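Local coordinates for EmGH1 (Erythrobacter marinus, PDB 5Z87), which probably hydrolyses beta-linked glucosides as a family 3 glycoside hydrolase, releasing sugar units from the ends of short saccharides, at residues N425-Q430 with A596-F601; E517-A522 with L569-T574; L555-E560 with L588-N593. All coordinates share one frame; numbering follows the deposited sequence.

How the contacts relate
Contacts 1, 2 and 3 all belong to the C-terminal sandwich domain of the glycosyl hydrolase family 3 architecture, and their centres form a nearly even triangle 17 to 18 Å on a side. Along the chain, contact 1 encloses the other two, whereas contacts 2 and 3 alternate their segments. Helix 561-569 joins contact 3 to contact 2: segment 555-560 leads into it and segment 569-574 leaves it for strand 574-580. The contacts also touch directly: V426 packs on T574, I597 on L590, and L569 on N593. Parts of the chain far apart in sequence are thus gathered around one mixed sheet, with loops at its strand ends and helices on its faces touching one another at a few points.

Contact 1 of 3, residues N425-Q430 with A596-F601; sequences NVLPLQ and AILDAF
L427 and A596 form the centre of this contact, in which a loop closes over one end of a strand in the mixed sheet of the family 3 C-terminal domain. That sheet is largely parallel, but strand 418-422 at its edge runs against strand 596-601. The chain leaving the edge strand continues as the loop 425-430, which passes across the start of strand 596-601 and packs over the end of that strand and of its neighbour 574-580, where V426 and L427 both touch V576.

The isobutyl group of L427 lies alongside the methyl of A596 rather than meeting it with a single tip: CD1 of L427 is 3.9 Å from CB of A596, and the branch carbon CG is equally near. A first torsion of -62° sets CG of L427 opposite its own carbonyl carbon and directs the branch at the strand. From there CD1 extends along the strand to the second neighbour, lying 4.4 Å from CG of L598. Strand alternation explains this spacing, because A596 and L598 share one face of the sheet while I597 points to the other. Helix 607-615 packs on the same face, its L615 touching both L427 and L598.

The backbone N of L427 donates a hydrogen bond to OD1 of N422, at the end of the edge strand, and the cis peptide before P428 turns the chain away immediately after the buried leucine. V426 adds a smaller apolar touch, with its CB 4.2 Å from CB of A596.

Contact 2 of 3, residues E517-A522 with L569-T574; sequences EAVATA and LALGKT
V519 and L571 mark the closest backbone approach between the two segments, with their CA atoms 8.1 Å apart. Segment 517-522 is the last part of helix 508-522, whereas segment 569-574 is the exit from helix 561-569, folded as a type I beta turn from L569 to G572. The turn is closed by a hydrogen bond from N of G572 to O of L569, 3.0 Å long, and the positive phi of G572 (77°) takes the chain out of helical geometry towards strand 574-580.

L571, within this turn, is the apolar bridge. Its CD1 comes up against the methyl of A522, 3.6 Å from CB, and also lies 4.0 Å from the carbonyl O of V519. The other branch, CD2, passes 4.3 Å from CG1 of V519, so the fork of the leucine spans one turn of the helix.

Two beta-alpha-beta crossovers of the C-terminal sandwich domain meet here: helix 508-522 connects strands 476-480 and 527-533, and helix 561-569 connects strand 527-533 to strand 574-580. A522 also packs on L438 and L568, so it sits between the sheet and the neighbouring helix.

K573 supplies the polar part. Its chain bends at chi2 (125°) and again at chi4, bringing NZ to O of A522 through a weak hydrogen bond of 3.3 Å. The same ammonium group donates to the carbonyls of Q523 and C525. Gathered at the carboxyl end of helix 508-522, these oxygens would be expected to favour the lysine's positive charge.

Contact 3 of 3, residues L555-E560 with L588-N593; sequences LELIGE and LVLAEN
E556 spans the gap to L588 and V589, carrying a carboxylate from the loop 555-560 to the beginning of helix 588-593. Its CB and CG act as the spacer: the chain bends at chi2 (-74°), which turns the flat end group towards the helix. CD, the first atom to come near, lies 3.7 Å from the backbone N of L588. At the tip the two oxygens divide the work.

OE2 faces the helix. It accepts a nearly straight hydrogen bond from N of V589, 3.1 Å long with an angle of 172° at the hydrogen, through its syn lone pair. The same oxygen is flanked by carbon: CB of L588 stands 3.4 Å away and CG2 of V589 3.6 Å away. In the sandwich domain, helix 588-593 is the helix of the beta-alpha-beta crossover from strand 574-580 to its parallel neighbour 596-601. OE1 looks back to its own loop, using its anti lone pair for a 2.9 Å bond from N of L557. It also accepts a hydrogen bond from a water 2.8 Å from OE1, and this water in turn accepts from N of L590, at 2.9 Å. Directly or through water, one carboxylate thus serves amides in the first turn of a helix, where no preceding turn supplies carbonyl acceptors. The amino-terminal end of helix 588-593 would probably favour the negative charge.

The loop 555-560 precedes helix 561-569, whose N-cap is E560. N562 of that helix donates a further bond to OE1 through its ND2, helping to fix the carboxylate. Beside this polar group, CD1 of L557 meets CD2 of L590 at 4.4 Å, and L590 continues inward against M530, L532, A577 and L579 of the sheet.

Contact 1 of 3, residues N425-Q430 with A596-F601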
ATOM      1  N   ASN A 425      -9.818 -17.549 -32.372  1.00 36.71           N
ATOM      2  CA  ASN A 425      -9.653 -18.998 -32.291  1.00 32.89           C
ATOM      3  C   ASN A 425      -8.410 -19.467 -33.051  1.00 33.17           C
ATOM      4  O   ASN A 425      -8.424 -20.478 -33.758  1.00 31.53           O
ATOM      5  CB  ASN A 425     -10.911 -19.714 -32.776  1.00 26.85           C
ATOM      6  CG  ASN A 425     -12.056 -19.604 -31.781  1.00 48.43           C
ATOM      7  OD1 ASN A 425     -12.089 -20.309 -30.767  1.00 52.79           O
ATOM      8  ND2 ASN A 425     -13.000 -18.713 -32.062  1.00 42.73           N
ATOM      9  N   VAL A 426      -7.318 -18.722 -32.888  1.00 29.10           N
ATOM     10  CA  VAL A 426      -6.031 -19.139 -33.436  1.00 28.14           C
ATOM     11  C   VAL A 426      -5.624 -20.499 -32.887  1.00 33.44           C
ATOM     12  O   VAL A 426      -5.026 -21.314 -33.599  1.00 33.60           O
ATOM     13  CB  VAL A 426      -4.972 -18.069 -33.140  1.00 29.32           C
ATOM     14  CG1 VAL A 426      -3.615 -18.544 -33.580  1.00 33.61           C
ATOM     15  CG2 VAL A 426      -5.354 -16.781 -33.842  1.00 38.12           C
ATOM     16  N   LEU A 427      -5.967 -20.787 -31.577  1.00 29.56           N
ATOM     17  CA  LEU A 427      -5.666 -22.080 -30.979  1.00 30.86           C
ATOM     18  C   LEU A 427      -6.914 -22.950 -30.899  1.00 22.81           C
ATOM     19  O   LEU A 427      -8.030 -22.444 -30.765  1.00 27.72           O
ATOM     20  CB  LEU A 427      -5.080 -21.904 -29.574  1.00 33.41           C
ATOM     21  CG  LEU A 427      -3.764 -21.135 -29.545  1.00 32.70           C
ATOM     22  CD1 LEU A 427      -3.308 -20.937 -28.114  1.00 27.20           C
ATOM     23  CD2 LEU A 427      -2.703 -21.872 -30.372  1.00 30.82           C
ATOM     24  N   PRO A 428      -6.773 -24.276 -30.998  1.00 27.90           N
ATOM     25  CA  PRO A 428      -5.519 -25.009 -31.195  1.00 25.20           C
ATOM     26  C   PRO A 428      -4.984 -24.964 -32.627  1.00 36.52           C
ATOM     27  O   PRO A 428      -5.754 -24.998 -33.589  1.00 37.16           O
ATOM     28  CB  PRO A 428      -5.907 -26.435 -30.832  1.00 27.71           C
ATOM     29  CG  PRO A 428      -7.342 -26.524 -31.215  1.00 27.73           C
ATOM     30  CD  PRO A 428      -7.921 -25.186 -30.855  1.00 21.05           C
ATOM     31  N   LEU A 429      -3.664 -24.887 -32.755  1.00 35.44           N
ATOM     32  CA  LEU A 429      -3.003 -25.207 -34.006  1.00 31.94           C
ATOM     33  C   LEU A 429      -3.387 -26.616 -34.469  1.00 37.79           C
ATOM     34  O   LEU A 429      -3.766 -27.481 -33.674  1.00 38.60           O
ATOM     35  CB  LEU A 429      -1.492 -25.120 -33.829  1.00 31.74           C
ATOM     36  CG  LEU A 429      -0.955 -23.861 -33.157  1.00 36.17           C
ATOM     37  CD1 LEU A 429       0.564 -23.924 -33.087  1.00 31.07           C
ATOM     38  CD2 LEU A 429      -1.411 -22.623 -33.902  1.00 23.97           C
ATOM     39  N   GLN A 430      -3.296 -26.849 -35.775  1.00 35.87           N
ATOM     40  CA  GLN A 430      -3.529 -28.176 -36.340  1.00 49.46           C
ATOM     41  C   GLN A 430      -2.194 -28.756 -36.790  1.00 39.51           C
ATOM     42  O   GLN A 430      -1.520 -28.166 -37.639  1.00 37.69           O
ATOM     43  CB  GLN A 430      -4.525 -28.117 -37.497  1.00 51.56           C
ATOM     44  CG  GLN A 430      -5.973 -28.227 -37.038  1.00 58.46           C
ATOM     45  CD  GLN A 430      -6.960 -27.679 -38.054  1.00 80.88           C
ATOM     46  OE1 GLN A 430      -6.599 -26.875 -38.921  1.00 75.84           O
ATOM     47  NE2 GLN A 430      -8.221 -28.102 -37.944  1.00 67.53           N
ATOM     48  N   ALA A 596      -3.451 -14.770 -29.149  1.00 27.86           N
ATOM     49  CA  ALA A 596      -3.528 -16.000 -28.362  1.00 24.86           C
ATOM     50  C   ALA A 596      -2.361 -16.044 -27.394  1.00 22.86           C
ATOM     51  O   ALA A 596      -1.202 -15.954 -27.812  1.00 24.50           O
ATOM     52  CB  ALA A 596      -3.519 -17.246 -29.256  1.00 31.56           C
ATOM     53  N   ILE A 597      -2.661 -16.160 -26.106  1.00 26.47           N
ATOM     54  CA  ILE A 597      -1.642 -16.145 -25.062  1.00 23.39           C
ATOM     55  C   ILE A 597      -1.917 -17.278 -24.086  1.00 23.88           C
ATOM     56  O   ILE A 597      -3.030 -17.394 -23.558  1.00 22.90           O
ATOM     57  CB  ILE A 597      -1.592 -14.799 -24.313  1.00 24.72           C
ATOM     58  CG1 ILE A 597      -1.413 -13.646 -25.300  1.00 24.23           C
ATOM     59  CG2 ILE A 597      -0.458 -14.802 -23.298  1.00 22.72           C
ATOM     60  CD1 ILE A 597      -1.524 -12.297 -24.669  1.00 22.68           C
ATOM     61  N   LEU A 598      -0.911 -18.121 -23.871  1.00 25.37           N
ATOM     62  CA  LEU A 598      -0.904 -19.106 -22.799  1.00 23.48           C
ATOM     63  C   LEU A 598      -0.089 -18.544 -21.644  1.00 24.78           C
ATOM     64  O   LEU A 598       0.960 -17.930 -21.860  1.00 26.75           O
ATOM     65  CB  LEU A 598      -0.283 -20.427 -23.265  1.00 22.44           C
ATOM     66  CG  LEU A 598      -1.073 -21.225 -24.294  1.00 26.32           C
ATOM     67  CD1 LEU A 598      -0.380 -22.538 -24.596  1.00 28.52           C
ATOM     68  CD2 LEU A 598      -2.468 -21.476 -23.765  1.00 23.63           C
ATOM     69  N   ASP A 599      -0.566 -18.743 -20.419  1.00 21.62           N
ATOM     70  CA  ASP A 599       0.190 -18.346 -19.237  1.00 23.09           C
ATOM     71  C   ASP A 599       0.599 -19.612 -18.500  1.00 22.89           C
ATOM     72  O   ASP A 599      -0.246 -20.303 -17.922  1.00 22.20           O
ATOM     73  CB  ASP A 599      -0.608 -17.410 -18.332  1.00 22.31           C
ATOM     74  CG  ASP A 599       0.296 -16.581 -17.424  1.00 32.24           C
ATOM     75  OD1 ASP A 599       1.434 -17.040 -17.122  1.00 25.79           O
ATOM     76  OD2 ASP A 599      -0.127 -15.470 -17.021  1.00 31.61           O
ATOM     77  N   ALA A 600       1.894 -19.920 -18.529  1.00 24.25           N
ATOM     78  CA  ALA A 600       2.379 -21.169 -17.963  1.00 26.11           C
ATOM     79  C   ALA A 600       3.069 -20.977 -16.625  1.00 26.47           C
ATOM     80  O   ALA A 600       3.419 -21.971 -15.981  1.00 23.27           O
ATOM     81  CB  ALA A 600       3.340 -21.864 -18.944  1.00 24.81           C
ATOM     82  N   PHE A 601       3.258 -19.728 -16.200  1.00 20.81           N
ATOM     83  CA  PHE A 601       4.044 -19.425 -15.018  1.00 23.79           C
ATOM     84  C   PHE A 601       5.377 -20.174 -15.098  1.00 26.49           C
ATOM     85  O   PHE A 601       6.182 -19.893 -15.995  1.00 28.08           O
ATOM     86  CB  PHE A 601       3.203 -19.724 -13.765  1.00 15.46           C
ATOM     87  CG  PHE A 601       2.236 -18.598 -13.435  1.00 17.84           C
ATOM     88  CD1 PHE A 601       2.674 -17.474 -12.735  1.00 20.57           C
ATOM     89  CD2 PHE A 601       0.928 -18.621 -13.896  1.00 18.17           C
ATOM     90  CE1 PHE A 601       1.810 -16.424 -12.453  1.00 22.16           C
ATOM     91  CE2 PHE A 601       0.054 -17.571 -13.628  1.00 24.42           C
ATOM     92  CZ  PHE A 601       0.493 -16.471 -12.894  1.00 19.90           C
TER

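Contact 2 of 3, residues E517-A522 with L569-T574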
ATOM      1  N   GLU A 517      17.599 -10.832 -36.416  1.00 33.30           N
ATOM      2  CA  GLU A 517      17.885 -12.200 -36.844  1.00 33.29           C
ATOM      3  C   GLU A 517      16.648 -13.085 -36.765  1.00 37.60           C
ATOM      4  O   GLU A 517      16.418 -13.924 -37.647  1.00 38.12           O
ATOM      5  CB  GLU A 517      19.017 -12.796 -36.008  1.00 33.15           C
ATOM      6  CG  GLU A 517      20.404 -12.339 -36.430  1.00 39.11           C
ATOM      7  CD  GLU A 517      21.491 -12.789 -35.468  1.00 44.66           C
ATOM      8  OE1 GLU A 517      22.531 -12.093 -35.378  1.00 44.53           O
ATOM      9  OE2 GLU A 517      21.304 -13.839 -34.802  1.00 41.64           O
ATOM     10  N   ALA A 518      15.840 -12.926 -35.713  1.00 33.32           N
ATOM     11  CA  ALA A 518      14.646 -13.752 -35.597  1.00 29.20           C
ATOM     12  C   ALA A 518      13.615 -13.367 -36.648  1.00 27.37           C
ATOM     13  O   ALA A 518      12.899 -14.232 -37.164  1.00 35.15           O
ATOM     14  CB  ALA A 518      14.050 -13.637 -34.191  1.00 30.31           C
ATOM     15  N   VAL A 519      13.512 -12.071 -36.956  1.00 28.85           N
ATOM     16  CA  VAL A 519      12.638 -11.619 -38.038  1.00 34.69           C
ATOM     17  C   VAL A 519      12.994 -12.328 -39.346  1.00 38.18           C
ATOM     18  O   VAL A 519      12.124 -12.879 -40.033  1.00 37.46           O
ATOM     19  CB  VAL A 519      12.721 -10.090 -38.186  1.00 39.59           C
ATOM     20  CG1 VAL A 519      12.076  -9.652 -39.499  1.00 32.42           C
ATOM     21  CG2 VAL A 519      12.065  -9.388 -36.992  1.00 31.89           C
ATOM     22  N   ALA A 520      14.285 -12.335 -39.699  1.00 36.76           N
ATOM     23  CA  ALA A 520      14.736 -13.019 -40.914  1.00 40.32           C
ATOM     24  C   ALA A 520      14.373 -14.500 -40.891  1.00 44.07           C
ATOM     25  O   ALA A 520      13.773 -15.020 -41.840  1.00 47.96           O
ATOM     26  CB  ALA A 520      16.245 -12.843 -41.081  1.00 31.23           C
ATOM     27  N   THR A 521      14.727 -15.195 -39.806  1.00 40.40           N
ATOM     28  CA  THR A 521      14.403 -16.613 -39.680  1.00 34.40           C
ATOM     29  C   THR A 521      12.905 -16.877 -39.808  1.00 41.68           C
ATOM     30  O   THR A 521      12.495 -17.958 -40.248  1.00 41.89           O
ATOM     31  CB  THR A 521      14.922 -17.129 -38.337  1.00 39.24           C
ATOM     32  OG1 THR A 521      16.296 -16.747 -38.183  1.00 37.73           O
ATOM     33  CG2 THR A 521      14.787 -18.637 -38.227  1.00 33.07           C
ATOM     34  N   ALA A 522      12.073 -15.908 -39.433  1.00 39.22           N
ATOM     35  CA  ALA A 522      10.630 -16.121 -39.409  1.00 47.72           C
ATOM     36  C   ALA A 522       9.981 -16.062 -40.792  1.00 46.48           C
ATOM     37  O   ALA A 522       8.840 -16.525 -40.941  1.00 34.73           O
ATOM     38  CB  ALA A 522       9.976 -15.091 -38.478  1.00 36.90           C
ATOM     39  N   LEU A 569       4.987 -10.005 -34.807  1.00 31.66           N
ATOM     40  CA  LEU A 569       3.569  -9.907 -35.115  1.00 30.90           C
ATOM     41  C   LEU A 569       3.340  -9.158 -36.421  1.00 25.51           C
ATOM     42  O   LEU A 569       2.419  -9.491 -37.175  1.00 37.17           O
ATOM     43  CB  LEU A 569       2.835  -9.234 -33.949  1.00 34.29           C
ATOM     44  CG  LEU A 569       2.636 -10.122 -32.713  1.00 32.52           C
ATOM     45  CD1 LEU A 569       2.253  -9.304 -31.490  1.00 30.98           C
ATOM     46  CD2 LEU A 569       1.610 -11.194 -32.973  1.00 30.27           C
ATOM     47  N   ALA A 570       4.193  -8.184 -36.723  1.00 28.77           N
ATOM     48  CA  ALA A 570       4.026  -7.390 -37.934  1.00 37.32           C
ATOM     49  C   ALA A 570       4.176  -8.225 -39.202  1.00 38.77           C
ATOM     50  O   ALA A 570       3.742  -7.788 -40.271  1.00 44.36           O
ATOM     51  CB  ALA A 570       5.025  -6.233 -37.931  1.00 24.16           C
ATOM     52  N   LEU A 571       4.769  -9.417 -39.100  1.00 33.54           N
ATOM     53  CA  LEU A 571       4.925 -10.301 -40.246  1.00 35.32           C
ATOM     54  C   LEU A 571       3.604 -10.911 -40.706  1.00 39.64           C
ATOM     55  O   LEU A 571       3.533 -11.424 -41.829  1.00 44.88           O
ATOM     56  CB  LEU A 571       5.923 -11.413 -39.912  1.00 36.04           C
ATOM     57  CG  LEU A 571       7.288 -10.932 -39.406  1.00 37.93           C
ATOM     58  CD1 LEU A 571       8.298 -12.068 -39.351  1.00 27.34           C
ATOM     59  CD2 LEU A 571       7.816  -9.784 -40.247  1.00 32.19           C
ATOM     60  N   GLY A 572       2.569 -10.890 -39.875  1.00 32.04           N
ATOM     61  CA  GLY A 572       1.280 -11.385 -40.307  1.00 32.39           C
ATOM     62  C   GLY A 572       1.123 -12.889 -40.341  1.00 36.31           C
ATOM     63  O   GLY A 572       0.126 -13.378 -40.885  1.00 38.14           O
ATOM     64  N   LYS A 573       2.064 -13.645 -39.784  1.00 37.19           N
ATOM     65  CA  LYS A 573       1.904 -15.087 -39.700  1.00 33.29           C
ATOM     66  C   LYS A 573       1.055 -15.467 -38.488  1.00 36.96           C
ATOM     67  O   LYS A 573       0.745 -14.642 -37.626  1.00 36.09           O
ATOM     68  CB  LYS A 573       3.269 -15.770 -39.629  1.00 36.17           C
ATOM     69  CG  LYS A 573       4.073 -15.669 -40.917  1.00 38.28           C
ATOM     70  CD  LYS A 573       5.440 -15.057 -40.661  1.00 46.18           C
ATOM     71  CE  LYS A 573       6.185 -14.795 -41.968  1.00 48.37           C
ATOM     72  NZ  LYS A 573       6.214 -16.007 -42.834  1.00 42.16           N
ATOM     73  N   THR A 574       0.661 -16.740 -38.438  1.00 37.36           N
ATOM     74  CA  THR A 574       0.023 -17.296 -37.252  1.00 35.38           C
ATOM     75  C   THR A 574       0.980 -17.211 -36.068  1.00 43.23           C
ATOM     76  O   THR A 574       2.028 -17.866 -36.064  1.00 38.06           O
ATOM     77  CB  THR A 574      -0.397 -18.741 -37.510  1.00 33.59           C
ATOM     78  OG1 THR A 574      -1.128 -18.797 -38.736  1.00 44.67           O
ATOM     79  CG2 THR A 574      -1.280 -19.270 -36.387  1.00 35.61           C
TER

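Contact 3 of 3, residues L555-E560 with L588-N593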
ATOM      1  N   LEU A 555       5.362  -4.074 -13.883  1.00 16.85           N
ATOM      2  CA  LEU A 555       4.796  -5.388 -14.124  1.00 14.82           C
ATOM      3  C   LEU A 555       4.740  -5.758 -15.599  1.00 16.91           C
ATOM      4  O   LEU A 555       4.289  -6.863 -15.935  1.00 22.00           O
ATOM      5  CB  LEU A 555       3.394  -5.469 -13.504  1.00 21.62           C
ATOM      6  CG  LEU A 555       3.366  -5.271 -11.978  1.00 24.94           C
ATOM      7  CD1 LEU A 555       1.925  -5.171 -11.460  1.00 17.94           C
ATOM      8  CD2 LEU A 555       4.142  -6.389 -11.261  1.00 15.58           C
ATOM      9  N   GLU A 556       5.165  -4.870 -16.489  1.00 23.29           N
ATOM     10  CA  GLU A 556       5.287  -5.235 -17.890  1.00 19.65           C
ATOM     11  C   GLU A 556       6.408  -6.249 -18.086  1.00 18.79           C
ATOM     12  O   GLU A 556       7.291  -6.417 -17.237  1.00 21.01           O
ATOM     13  CB  GLU A 556       5.589  -4.011 -18.748  1.00 24.11           C
ATOM     14  CG  GLU A 556       4.409  -3.463 -19.497  1.00 22.94           C
ATOM     15  CD  GLU A 556       3.998  -4.312 -20.672  1.00 22.78           C
ATOM     16  OE1 GLU A 556       4.568  -5.416 -20.881  1.00 21.58           O
ATOM     17  OE2 GLU A 556       3.100  -3.855 -21.403  1.00 24.65           O
ATOM     18  N   LEU A 557       6.367  -6.925 -19.236  1.00 21.76           N
ATOM     19  CA  LEU A 557       7.515  -7.695 -19.701  1.00 22.78           C
ATOM     20  C   LEU A 557       8.763  -6.834 -19.697  1.00 18.19           C
ATOM     21  O   LEU A 557       8.774  -5.725 -20.245  1.00 27.27           O
ATOM     22  CB  LEU A 557       7.259  -8.223 -21.109  1.00 24.72           C
ATOM     23  CG  LEU A 557       6.010  -9.072 -21.218  1.00 24.84           C
ATOM     24  CD1 LEU A 557       5.909  -9.603 -22.636  1.00 23.46           C
ATOM     25  CD2 LEU A 557       6.104 -10.205 -20.196  1.00 22.16           C
ATOM     26  N   ILE A 558       9.801  -7.335 -19.078  1.00 17.48           N
ATOM     27  CA  ILE A 558      11.005  -6.534 -18.896  1.00 22.74           C
ATOM     28  C   ILE A 558      11.783  -6.472 -20.205  1.00 29.41           C
ATOM     29  O   ILE A 558      11.759  -7.406 -21.019  1.00 23.62           O
ATOM     30  CB  ILE A 558      11.858  -7.104 -17.745  1.00 24.28           C
ATOM     31  CG1 ILE A 558      12.952  -6.121 -17.362  1.00 26.17           C
ATOM     32  CG2 ILE A 558      12.474  -8.452 -18.119  1.00 20.61           C
ATOM     33  CD1 ILE A 558      13.541  -6.426 -16.005  1.00 31.49           C
ATOM     34  N   GLY A 559      12.438  -5.332 -20.425  1.00 27.59           N
ATOM     35  CA  GLY A 559      13.443  -5.229 -21.473  1.00 30.58           C
ATOM     36  C   GLY A 559      12.846  -5.093 -22.865  1.00 42.81           C
ATOM     37  O   GLY A 559      11.930  -4.294 -23.102  1.00 30.10           O
ATOM     38  N   GLU A 560      13.376  -5.886 -23.803  1.00 32.04           N
ATOM     39  CA  GLU A 560      13.073  -5.745 -25.219  1.00 30.35           C
ATOM     40  C   GLU A 560      12.083  -6.776 -25.711  1.00 27.27           C
ATOM     41  O   GLU A 560      11.917  -6.923 -26.925  1.00 36.38           O
ATOM     42  CB  GLU A 560      14.354  -5.837 -26.053  1.00 30.55           C
ATOM     43  CG  GLU A 560      15.183  -4.569 -26.029  1.00 30.84           C
ATOM     44  CD  GLU A 560      15.789  -4.325 -24.670  1.00 36.12           C
ATOM     45  OE1 GLU A 560      16.498  -5.221 -24.168  1.00 36.23           O
ATOM     46  OE2 GLU A 560      15.538  -3.248 -24.096  1.00 38.99           O
ATOM     47  N   LEU A 588       0.654  -5.736 -21.085  1.00 18.37           N
ATOM     48  CA  LEU A 588      -0.354  -4.938 -21.773  1.00 20.89           C
ATOM     49  C   LEU A 588      -0.134  -4.947 -23.275  1.00 24.22           C
ATOM     50  O   LEU A 588      -1.065  -5.198 -24.053  1.00 23.89           O
ATOM     51  CB  LEU A 588      -0.308  -3.496 -21.272  1.00 26.10           C
ATOM     52  CG  LEU A 588      -1.187  -3.017 -20.136  1.00 36.05           C
ATOM     53  CD1 LEU A 588      -1.073  -1.497 -20.076  1.00 30.50           C
ATOM     54  CD2 LEU A 588      -2.622  -3.455 -20.365  1.00 32.78           C
ATOM     55  N   VAL A 589       1.093  -4.639 -23.698  1.00 21.26           N
ATOM     56  CA  VAL A 589       1.417  -4.612 -25.120  1.00 28.13           C
ATOM     57  C   VAL A 589       1.075  -5.947 -25.763  1.00 27.09           C
ATOM     58  O   VAL A 589       0.356  -6.005 -26.770  1.00 28.08           O
ATOM     59  CB  VAL A 589       2.894  -4.228 -25.314  1.00 26.71           C
ATOM     60  CG1 VAL A 589       3.322  -4.418 -26.760  1.00 25.85           C
ATOM     61  CG2 VAL A 589       3.095  -2.776 -24.874  1.00 18.17           C
ATOM     62  N   LEU A 590       1.526  -7.043 -25.147  1.00 22.57           N
ATOM     63  CA  LEU A 590       1.211  -8.368 -25.669  1.00 18.50           C
ATOM     64  C   LEU A 590      -0.291  -8.633 -25.656  1.00 24.27           C
ATOM     65  O   LEU A 590      -0.836  -9.218 -26.601  1.00 21.91           O
ATOM     66  CB  LEU A 590       1.954  -9.426 -24.863  1.00 19.81           C
ATOM     67  CG  LEU A 590       2.014 -10.830 -25.458  1.00 29.65           C
ATOM     68  CD1 LEU A 590       2.894 -10.829 -26.714  1.00 21.47           C
ATOM     69  CD2 LEU A 590       2.532 -11.831 -24.403  1.00 18.16           C
ATOM     70  N   ALA A 591      -0.982  -8.221 -24.594  1.00 23.10           N
ATOM     71  CA  ALA A 591      -2.419  -8.474 -24.545  1.00 25.65           C
ATOM     72  C   ALA A 591      -3.157  -7.687 -25.626  1.00 23.00           C
ATOM     73  O   ALA A 591      -4.146  -8.175 -26.184  1.00 24.24           O
ATOM     74  CB  ALA A 591      -2.973  -8.150 -23.150  1.00 26.74           C
ATOM     75  N   GLU A 592      -2.674  -6.495 -25.961  1.00 18.81           N
ATOM     76  CA  GLU A 592      -3.321  -5.714 -27.009  1.00 29.42           C
ATOM     77  C   GLU A 592      -3.028  -6.274 -28.409  1.00 34.01           C
ATOM     78  O   GLU A 592      -3.904  -6.259 -29.280  1.00 28.45           O
ATOM     79  CB  GLU A 592      -2.882  -4.255 -26.898  1.00 30.31           C
ATOM     80  CG  GLU A 592      -3.433  -3.331 -27.970  1.00 47.26           C
ATOM     81  CD  GLU A 592      -2.929  -1.908 -27.812  1.00 63.99           C
ATOM     82  OE1 GLU A 592      -3.018  -1.368 -26.686  1.00 79.43           O
ATOM     83  OE2 GLU A 592      -2.430  -1.335 -28.805  1.00 69.20           O
ATOM     84  N   ASN A 593      -1.819  -6.788 -28.649  1.00 28.37           N
ATOM     85  CA  ASN A 593      -1.394  -7.042 -30.025  1.00 29.51           C
ATOM     86  C   ASN A 593      -1.331  -8.509 -30.435  1.00 38.12           C
ATOM     87  O   ASN A 593      -1.369  -8.792 -31.639  1.00 38.02           O
ATOM     88  CB  ASN A 593      -0.022  -6.407 -30.276  1.00 28.20           C
ATOM     89  CG  ASN A 593      -0.068  -4.898 -30.211  1.00 33.11           C
ATOM     90  OD1 ASN A 593      -0.657  -4.252 -31.076  1.00 42.81           O
ATOM     91  ND2 ASN A 593       0.545  -4.326 -29.177  1.00 32.57           N
TER
HETATM   92  O   HOH W   1       3.412  -7.007 -22.913  1.00 21.48           O